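PDB 2PW6: uncharacterized protein ygiD from Escherichia coli, which opens the aromatic ring of L-DOPA between carbons 4 and 5 in vitro, as a zinc-containing extradiol dioxygenase whose physiological substrate is unknown. Local coordinates for residues P16-G21 and I128-D133; V139-D144 and L238-G243; G209-E212 and L216-Y219. All blocks are in the same frame, centred on the assembly; numbering follows the deposited sequence.

Contact 1: P16-G21 and I128-D133; sequences PALFLG and IKMYPD
L20 on strand 17-21 and M130 at the end of helix 121-130 hold their backbones well apart, 11.0 Å from CA to CA, so side chains alone span the gap. This is helix-on-sheet packing in the layered alpha/beta fold of a LigB-type dioxygenase: the strand sits within the large mixed sheet, and L18 and L20 both face the helix. M130, a selenomethionine, does the reaching. Its CG lies opposite the backbone N (chi1 -154°) and the chain stays extended beyond, which carries the selenium and then the methyl CE out to the strand. CE arrives at CD2 of L18, the two side chains meeting at a slant. The modelled separation of 3.2 Å between L18 CD2 and M130 CE is shorter than normal van der Waals contact; at 2.27 Å resolution, whether it is truly that tight is doubtful. L20 meets the same chain one bond further back, at the selenium, its CD2 lying 4.5 Å from M130 SE, a looser touch.

All three residues are buried. L41 of helix 33-44 and L45 pack on L18, and M168 of the adjacent strand 167-173 lies against M130. Next to the contact, K129 turns to helix 33-44 and forms a salt bridge with D31. Strand 17-21 leads straight to the zinc ligand H22, whose side chain lies about 6 Å from that of L20, which places this packing just behind the first zinc ligand in the chain. At the centre, L18 CD2 and L20 CD2 are 4.5 Å apart, with M130 SE sitting over the pair.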
loop_
_atom_site.group_PDB
_atom_site.type_symbol
_atom_site.label_atom_id
_atom_site.label_comp_id
_atom_site.label_asym_id
_atom_site.label_seq_id
_atom_site.Cartn_x
_atom_site.Cartn_y
_atom_site.Cartn_z
ATOM N N PRO A 16 20.611 7.113 -18.318
ATOM C CA PRO A 16 19.253 6.977 -18.862
ATOM C C PRO A 16 18.171 7.333 -17.821
ATOM O O PRO A 16 18.419 7.261 -16.616
ATOM C CB PRO A 16 19.174 5.491 -19.223
ATOM C CG PRO A 16 20.097 4.823 -18.220
ATOM C CD PRO A 16 21.228 5.800 -18.018
ATOM N N ALA A 17 17.002 7.749 -18.299
ATOM C CA ALA A 17 15.804 7.818 -17.465
ATOM C C ALA A 17 14.832 6.664 -17.809
ATOM O O ALA A 17 14.715 6.230 -18.959
ATOM C CB ALA A 17 15.124 9.181 -17.587
ATOM N N LEU A 18 14.159 6.162 -16.785
ATOM C CA LEU A 18 13.333 4.980 -16.890
ATOM C C LEU A 18 11.966 5.192 -16.277
ATOM O O LEU A 18 11.861 5.610 -15.120
ATOM C CB LEU A 18 14.005 3.817 -16.179
ATOM C CG LEU A 18 14.856 2.856 -17.004
ATOM C CD1 LEU A 18 15.988 3.544 -17.733
ATOM C CD2 LEU A 18 15.410 1.830 -16.046
ATOM N N PHE A 19 10.932 4.927 -17.077
ATOM C CA PHE A 19 9.547 4.787 -16.595
ATOM C C PHE A 19 9.191 3.317 -16.588
ATOM O O PHE A 19 9.270 2.667 -17.609
ATOM C CB PHE A 19 8.536 5.541 -17.485
ATOM C CG PHE A 19 7.103 5.264 -17.113
ATOM C CD1 PHE A 19 6.552 5.828 -15.976
ATOM C CD2 PHE A 19 6.322 4.365 -17.875
ATOM C CE1 PHE A 19 5.258 5.563 -15.614
ATOM C CE2 PHE A 19 5.022 4.080 -17.516
ATOM C CZ PHE A 19 4.482 4.673 -16.402
ATOM N N LEU A 20 8.811 2.780 -15.444
ATOM C CA LEU A 20 8.430 1.392 -15.386
ATOM C C LEU A 20 6.947 1.277 -15.034
ATOM O O LEU A 20 6.477 1.928 -14.099
ATOM C CB LEU A 20 9.274 0.595 -14.375
ATOM C CG LEU A 20 10.788 0.336 -14.506
ATOM C CD1 LEU A 20 11.237 0.228 -15.953
ATOM C CD2 LEU A 20 11.584 1.434 -13.810
ATOM N N GLY A 21 6.228 0.451 -15.803
ATOM C CA GLY A 21 4.912 -0.030 -15.437
ATOM C C GLY A 21 5.141 -1.024 -14.343
ATOM O O GLY A 21 5.932 -1.943 -14.492
ATOM N N ILE A 128 13.551 -3.822 -5.803
ATOM C CA ILE A 128 14.140 -5.081 -5.263
ATOM C C ILE A 128 14.668 -6.010 -6.360
ATOM O O ILE A 128 15.625 -6.745 -6.128
ATOM C CB ILE A 128 13.200 -5.911 -4.324
ATOM C CG1 ILE A 128 11.829 -6.179 -4.981
ATOM C CG2 ILE A 128 13.110 -5.283 -2.941
ATOM C CD1 ILE A 128 11.050 -7.421 -4.413
ATOM N N LYS A 129 14.040 -5.962 -7.534
ATOM C CA LYS A 129 14.479 -6.704 -8.699
ATOM C C LYS A 129 15.647 -6.028 -9.402
ATOM O O LYS A 129 16.549 -6.713 -9.901
ATOM C CB LYS A 129 13.325 -6.863 -9.706
ATOM C CG LYS A 129 12.241 -7.833 -9.265
ATOM C CD LYS A 129 12.798 -9.228 -9.024
ATOM C CE LYS A 129 11.886 -10.039 -8.119
ATOM N NZ LYS A 129 12.047 -11.512 -8.357
HETATM N N MSE A 130 15.614 -4.692 -9.455
HETATM C CA MSE A 130 16.533 -3.914 -10.259
HETATM C C MSE A 130 17.896 -3.845 -9.580
HETATM O O MSE A 130 18.920 -4.185 -10.187
HETATM C CB MSE A 130 15.971 -2.521 -10.490
HETATM C CG MSE A 130 16.448 -1.852 -11.719
HETATM SE SE MSE A 130 15.369 -0.283 -12.211
HETATM C CE MSE A 130 16.655 0.462 -13.428
ATOM N N TYR A 131 17.887 -3.433 -8.317
ATOM C CA TYR A 131 19.086 -3.269 -7.513
ATOM C C TYR A 131 18.860 -3.957 -6.185
ATOM O O TYR A 131 18.673 -3.273 -5.167
ATOM C CB TYR A 131 19.392 -1.773 -7.298
ATOM C CG TYR A 131 19.702 -1.041 -8.579
ATOM C CD1 TYR A 131 18.882 -0.025 -9.048
ATOM C CD2 TYR A 131 20.839 -1.385 -9.342
ATOM C CE1 TYR A 131 19.190 0.639 -10.276
ATOM C CE2 TYR A 131 21.149 -0.732 -10.541
ATOM C CZ TYR A 131 20.327 0.279 -11.003
ATOM O OH TYR A 131 20.662 0.903 -12.192
ATOM N N PRO A 132 18.863 -5.314 -6.188
ATOM C CA PRO A 132 18.518 -6.129 -5.030
ATOM C C PRO A 132 19.189 -5.724 -3.737
ATOM O O PRO A 132 18.591 -5.889 -2.676
ATOM C CB PRO A 132 18.990 -7.538 -5.418
ATOM C CG PRO A 132 19.138 -7.539 -6.856
ATOM C CD PRO A 132 19.142 -6.143 -7.375
ATOM N N ASP A 133 20.417 -5.220 -3.817
ATOM C CA ASP A 133 21.225 -5.025 -2.616
ATOM C C ASP A 133 20.923 -3.718 -1.868
ATOM O O ASP A 133 21.429 -3.496 -0.763
ATOM C CB ASP A 133 22.723 -5.162 -2.944
ATOM C CG ASP A 133 23.147 -6.619 -3.103
ATOM O OD1 ASP A 133 23.230 -7.327 -2.066
ATOM O OD2 ASP A 133 23.384 -7.055 -4.259
#

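Contact 2: V139-D144 and L238-G243; sequences VQLSID and LLYVLG
L141 is the first residue of strand 138-144 to meet Y240 of helix 236-243: its CD2 lies 4.3 Å from Y240 CE2, approaching the ring obliquely. S142 turns its side chain to the other side, where OG bonds with G64 N and T60 OG1, but its carbonyl serves the contact. Through S142 O it accepts a hydrogen bond of 2.8 Å from an ordered water, which is also hydrogen-bonded to Y240 OH at 3.1 Å. I143 makes the closest approach. Its CG1 slants against the ring, 3.9 Å from Y240 CE1, while I143 CA comes within 3.7 Å of Y240 OH. With CG1 beside the backbone N (chi1 -69°) and CG2 beside the carbonyl carbon, both branches of I143 reach the neighbourhood of the hydroxyl.

The strand belongs to the large mixed sheet of the LigB fold, and helix segment 238-243 runs steeply across strand segment 139-144, their axes at 106° and 11.4 Å apart at closest approach. Y240 spans that distance with its ring. I143 also stands about 8 Å, side chain to side chain, from the zinc ligands H57 and H234.

D144 closes the strand. Its N donates to the same water (3.0 Å), which thereby ties the backbone on both flanks of I143 to the tyrosine; its carboxylate turns elsewhere, to S146, G62 and K147. Y240 OH has a further partner in H152 ND1 of helix 149-159. A phenylalanine in place of Y240 would probably leave H152 ND1 without this mate and cost the water its link to the helix.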
loop_
_atom_site.group_PDB
_atom_site.type_symbol
_atom_site.label_atom_id
_atom_site.label_comp_id
_atom_site.label_asym_id
_atom_site.label_seq_id
_atom_site.Cartn_x
_atom_site.Cartn_y
_atom_site.Cartn_z
ATOM N N VAL A 139 17.138 9.458 -3.435
ATOM C CA VAL A 139 16.210 10.513 -3.065
ATOM C C VAL A 139 14.793 10.165 -3.614
ATOM O O VAL A 139 14.649 9.674 -4.727
ATOM C CB VAL A 139 16.777 11.851 -3.613
ATOM C CG1 VAL A 139 15.733 12.857 -3.820
ATOM C CG2 VAL A 139 17.885 12.420 -2.625
ATOM N N GLN A 140 13.756 10.384 -2.814
ATOM C CA GLN A 140 12.366 10.344 -3.316
ATOM C C GLN A 140 11.829 11.747 -3.667
ATOM O O GLN A 140 12.020 12.703 -2.914
ATOM C CB GLN A 140 11.463 9.671 -2.298
ATOM C CG GLN A 140 11.913 8.255 -1.921
ATOM C CD GLN A 140 11.360 7.837 -0.606
ATOM O OE1 GLN A 140 11.572 8.514 0.408
ATOM N NE2 GLN A 140 10.622 6.738 -0.591
ATOM N N LEU A 141 11.214 11.854 -4.841
ATOM C CA LEU A 141 10.561 13.060 -5.309
ATOM C C LEU A 141 9.041 12.803 -5.480
ATOM O O LEU A 141 8.650 11.763 -6.023
ATOM C CB LEU A 141 11.159 13.502 -6.651
ATOM C CG LEU A 141 10.531 14.749 -7.305
ATOM C CD1 LEU A 141 10.819 16.041 -6.469
ATOM C CD2 LEU A 141 11.053 14.872 -8.713
ATOM N N SER A 142 8.210 13.739 -5.023
ATOM C CA SER A 142 6.764 13.558 -5.057
ATOM C C SER A 142 6.169 14.343 -6.231
ATOM O O SER A 142 6.828 15.229 -6.823
ATOM C CB SER A 142 6.125 13.959 -3.729
ATOM O OG SER A 142 6.007 15.362 -3.632
ATOM N N ILE A 143 4.933 13.997 -6.596
ATOM C CA ILE A 143 4.286 14.577 -7.784
ATOM C C ILE A 143 3.290 15.606 -7.273
ATOM O O ILE A 143 2.452 15.289 -6.471
ATOM C CB ILE A 143 3.578 13.448 -8.648
ATOM C CG1 ILE A 143 4.617 12.535 -9.316
ATOM C CG2 ILE A 143 2.635 14.036 -9.721
ATOM C CD1 ILE A 143 4.132 11.096 -9.519
ATOM N N ASP A 144 3.385 16.836 -7.732
ATOM C CA ASP A 144 2.436 17.879 -7.303
ATOM C C ASP A 144 1.025 17.686 -7.936
ATOM O O ASP A 144 0.849 17.979 -9.126
ATOM C CB ASP A 144 2.975 19.267 -7.699
ATOM C CG ASP A 144 2.203 20.433 -7.041
ATOM O OD1 ASP A 144 1.101 20.260 -6.467
ATOM O OD2 ASP A 144 2.742 21.563 -7.069
ATOM N N LEU A 238 5.456 9.130 -16.242
ATOM C CA LEU A 238 6.022 9.020 -17.569
ATOM C C LEU A 238 6.461 10.372 -18.125
ATOM O O LEU A 238 7.424 10.459 -18.856
ATOM C CB LEU A 238 4.999 8.360 -18.536
ATOM C CG LEU A 238 5.375 8.326 -20.029
ATOM C CD1 LEU A 238 6.654 7.589 -20.237
ATOM C CD2 LEU A 238 4.271 7.725 -20.911
ATOM N N LEU A 239 5.707 11.415 -17.808
ATOM C CA LEU A 239 6.005 12.743 -18.288
ATOM C C LEU A 239 7.315 13.258 -17.690
ATOM O O LEU A 239 8.036 13.978 -18.359
ATOM C CB LEU A 239 4.833 13.674 -17.977
ATOM C CG LEU A 239 3.525 13.255 -18.703
ATOM C CD1 LEU A 239 2.461 14.334 -18.549
ATOM C CD2 LEU A 239 3.752 12.906 -20.224
ATOM N N TYR A 240 7.615 12.879 -16.443
ATOM C CA TYR A 240 8.896 13.187 -15.810
ATOM C C TYR A 240 10.024 12.612 -16.654
ATOM O O TYR A 240 11.009 13.300 -16.934
ATOM C CB TYR A 240 8.941 12.674 -14.356
ATOM C CG TYR A 240 8.126 13.534 -13.419
ATOM C CD1 TYR A 240 6.723 13.483 -13.421
ATOM C CD2 TYR A 240 8.760 14.432 -12.533
ATOM C CE1 TYR A 240 5.961 14.297 -12.549
ATOM C CE2 TYR A 240 8.011 15.246 -11.664
ATOM C CZ TYR A 240 6.614 15.176 -11.678
ATOM O OH TYR A 240 5.900 16.003 -10.824
ATOM N N VAL A 241 9.855 11.367 -17.098
ATOM C CA VAL A 241 10.824 10.707 -17.978
ATOM C C VAL A 241 10.832 11.351 -19.363
ATOM O O VAL A 241 11.893 11.742 -19.855
ATOM C CB VAL A 241 10.548 9.195 -18.077
ATOM C CG1 VAL A 241 11.392 8.570 -19.162
ATOM C CG2 VAL A 241 10.778 8.516 -16.723
ATOM N N LEU A 242 9.667 11.497 -19.997
ATOM C CA LEU A 242 9.636 12.122 -21.331
ATOM C C LEU A 242 10.154 13.550 -21.353
ATOM O O LEU A 242 10.789 13.966 -22.327
ATOM C CB LEU A 242 8.243 12.097 -21.956
ATOM C CG LEU A 242 7.676 10.827 -22.580
ATOM C CD1 LEU A 242 6.438 11.242 -23.370
ATOM C CD2 LEU A 242 8.691 10.055 -23.457
ATOM N N GLY A 243 9.861 14.317 -20.307
ATOM C CA GLY A 243 10.402 15.686 -20.167
ATOM C C GLY A 243 11.928 15.726 -20.305
ATOM O O GLY A 243 12.472 16.699 -20.801
HETATM O O HOH W 1 6.227 17.559 -8.171
#

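Contact 3: G209-E212 and L216-Y219; sequences GPVE and LVNY
The side-chain amide of N218 and the peptide carbonyl of E212 are the flat groups that meet here, and they are turned differently towards their shared bond. N218 ND2 donates to E212 O over 2.8 Å in a nearly straight line (169° at the hydrogen). The oxygen lies almost in the plane of the amide, whereas the nitrogen stands above the carbonyl plane, 41° out of it and away from the lone pairs. With CG beside its backbone N (chi1 -64°), N218 swings the amide back towards segment 209-212. The amide orientation makes sense: its other end, OD1, is an acceptor and could not bond to E212 O.

Alongside, V217 spreads its isopropyl group against the backbone of V211. CB and CG1 of V217 each lie 3.7 Å from V211 O, and the CG2 methyls of V211 and V217 meet at 4.1 Å, the side chains slanting past each other. Three residues separate the two segments, so this is a local loop closure: the short 3-10 segment starting at V211 is tied by one polar bond and one patch of apolar packing to the chain that returns past it.

The loop lies between helices 192-202 and 225-228, away from the zinc site. F153 of helix 149-159 packs on both V211 and V217, A150 of that helix touches E212, and beyond the contact Y219 stacks its ring on Y235.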
loop_
_atom_site.group_PDB
_atom_site.type_symbol
_atom_site.label_atom_id
_atom_site.label_comp_id
_atom_site.label_asym_id
_atom_site.label_seq_id
_atom_site.Cartn_x
_atom_site.Cartn_y
_atom_site.Cartn_z
ATOM N N GLY A 209 7.786 19.114 -30.374
ATOM C CA GLY A 209 7.095 20.367 -30.636
ATOM C C GLY A 209 6.770 21.091 -29.343
ATOM O O GLY A 209 7.317 20.738 -28.299
ATOM N N PRO A 210 5.874 22.100 -29.393
ATOM C CA PRO A 210 5.492 22.804 -28.158
ATOM C C PRO A 210 4.797 21.874 -27.171
ATOM O O PRO A 210 3.915 21.114 -27.571
ATOM C CB PRO A 210 4.511 23.892 -28.634
ATOM C CG PRO A 210 4.695 23.978 -30.133
ATOM C CD PRO A 210 5.168 22.622 -30.580
ATOM N N VAL A 211 5.198 21.954 -25.900
ATOM C CA VAL A 211 4.688 21.113 -24.803
ATOM C C VAL A 211 3.152 21.089 -24.753
ATOM O O VAL A 211 2.539 20.024 -24.688
ATOM C CB VAL A 211 5.323 21.539 -23.423
ATOM C CG1 VAL A 211 5.083 23.029 -23.143
ATOM C CG2 VAL A 211 4.829 20.676 -22.259
ATOM N N GLU A 212 2.558 22.278 -24.826
ATOM C CA GLU A 212 1.115 22.487 -24.816
ATOM C C GLU A 212 0.358 21.692 -25.878
ATOM O O GLU A 212 -0.829 21.408 -25.713
ATOM C CB GLU A 212 0.813 23.980 -24.997
ATOM C CG GLU A 212 1.298 24.874 -23.859
ATOM C CD GLU A 212 0.603 24.592 -22.521
ATOM O OE1 GLU A 212 0.889 23.536 -21.907
ATOM O OE2 GLU A 212 -0.213 25.443 -22.078
ATOM N N LEU A 216 0.822 13.316 -25.539
ATOM C CA LEU A 216 0.959 12.647 -24.251
ATOM C C LEU A 216 0.780 13.595 -23.076
ATOM O O LEU A 216 0.503 13.168 -21.957
ATOM C CB LEU A 216 2.275 11.892 -24.177
ATOM C CG LEU A 216 2.415 10.777 -25.215
ATOM C CD1 LEU A 216 3.572 9.851 -24.844
ATOM C CD2 LEU A 216 1.132 9.957 -25.356
ATOM N N VAL A 217 0.904 14.889 -23.344
ATOM C CA VAL A 217 0.600 15.904 -22.346
ATOM C C VAL A 217 -0.902 16.142 -22.328
ATOM O O VAL A 217 -1.491 16.311 -21.273
ATOM C CB VAL A 217 1.373 17.226 -22.618
ATOM C CG1 VAL A 217 0.734 18.418 -21.894
ATOM C CG2 VAL A 217 2.832 17.055 -22.237
ATOM N N ASN A 218 -1.502 16.170 -23.520
ATOM C CA ASN A 218 -2.955 16.323 -23.692
ATOM C C ASN A 218 -3.651 14.957 -23.739
ATOM O O ASN A 218 -4.573 14.758 -24.538
ATOM C CB ASN A 218 -3.269 17.093 -24.995
ATOM C CG ASN A 218 -2.755 18.528 -24.977
ATOM O OD1 ASN A 218 -3.158 19.347 -24.150
ATOM N ND2 ASN A 218 -1.877 18.838 -25.912
ATOM N N TYR A 219 -3.210 14.024 -22.896
ATOM C CA TYR A 219 -3.636 12.623 -22.985
ATOM C C TYR A 219 -5.156 12.447 -22.781
ATOM O O TYR A 219 -5.754 11.559 -23.354
ATOM C CB TYR A 219 -2.822 11.717 -22.040
ATOM C CG TYR A 219 -3.172 11.913 -20.585
ATOM C CD1 TYR A 219 -3.974 10.994 -19.902
ATOM C CD2 TYR A 219 -2.724 13.031 -19.891
ATOM C CE1 TYR A 219 -4.306 11.187 -18.550
ATOM C CE2 TYR A 219 -3.050 13.230 -18.557
ATOM C CZ TYR A 219 -3.833 12.310 -17.884
ATOM O OH TYR A 219 -4.151 12.545 -16.540
#

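In the fold
Contacts 1 and 2 have centres 14 Å apart and share the large mixed sheet, through strands 17-21 and 138-144. They meet directly: F19, on the other face of the strand from L18 and L20, packs with L238 and V241 of helix 236-243. Helix 121-130 is followed, after a loop, by strand 138-144, and contact 1 closes before contact 2 opens. Contact 3 falls within the span between the two segments of contact 2, their centres about 16 Å apart, and L216 packs on L239 and L242. Contacts 1 and 3 have centres about 26 Å apart, on opposite sides of the chain's centre. Packing thus runs from the sheet near the zinc ligands, through helix 236-243, to a peripheral loop.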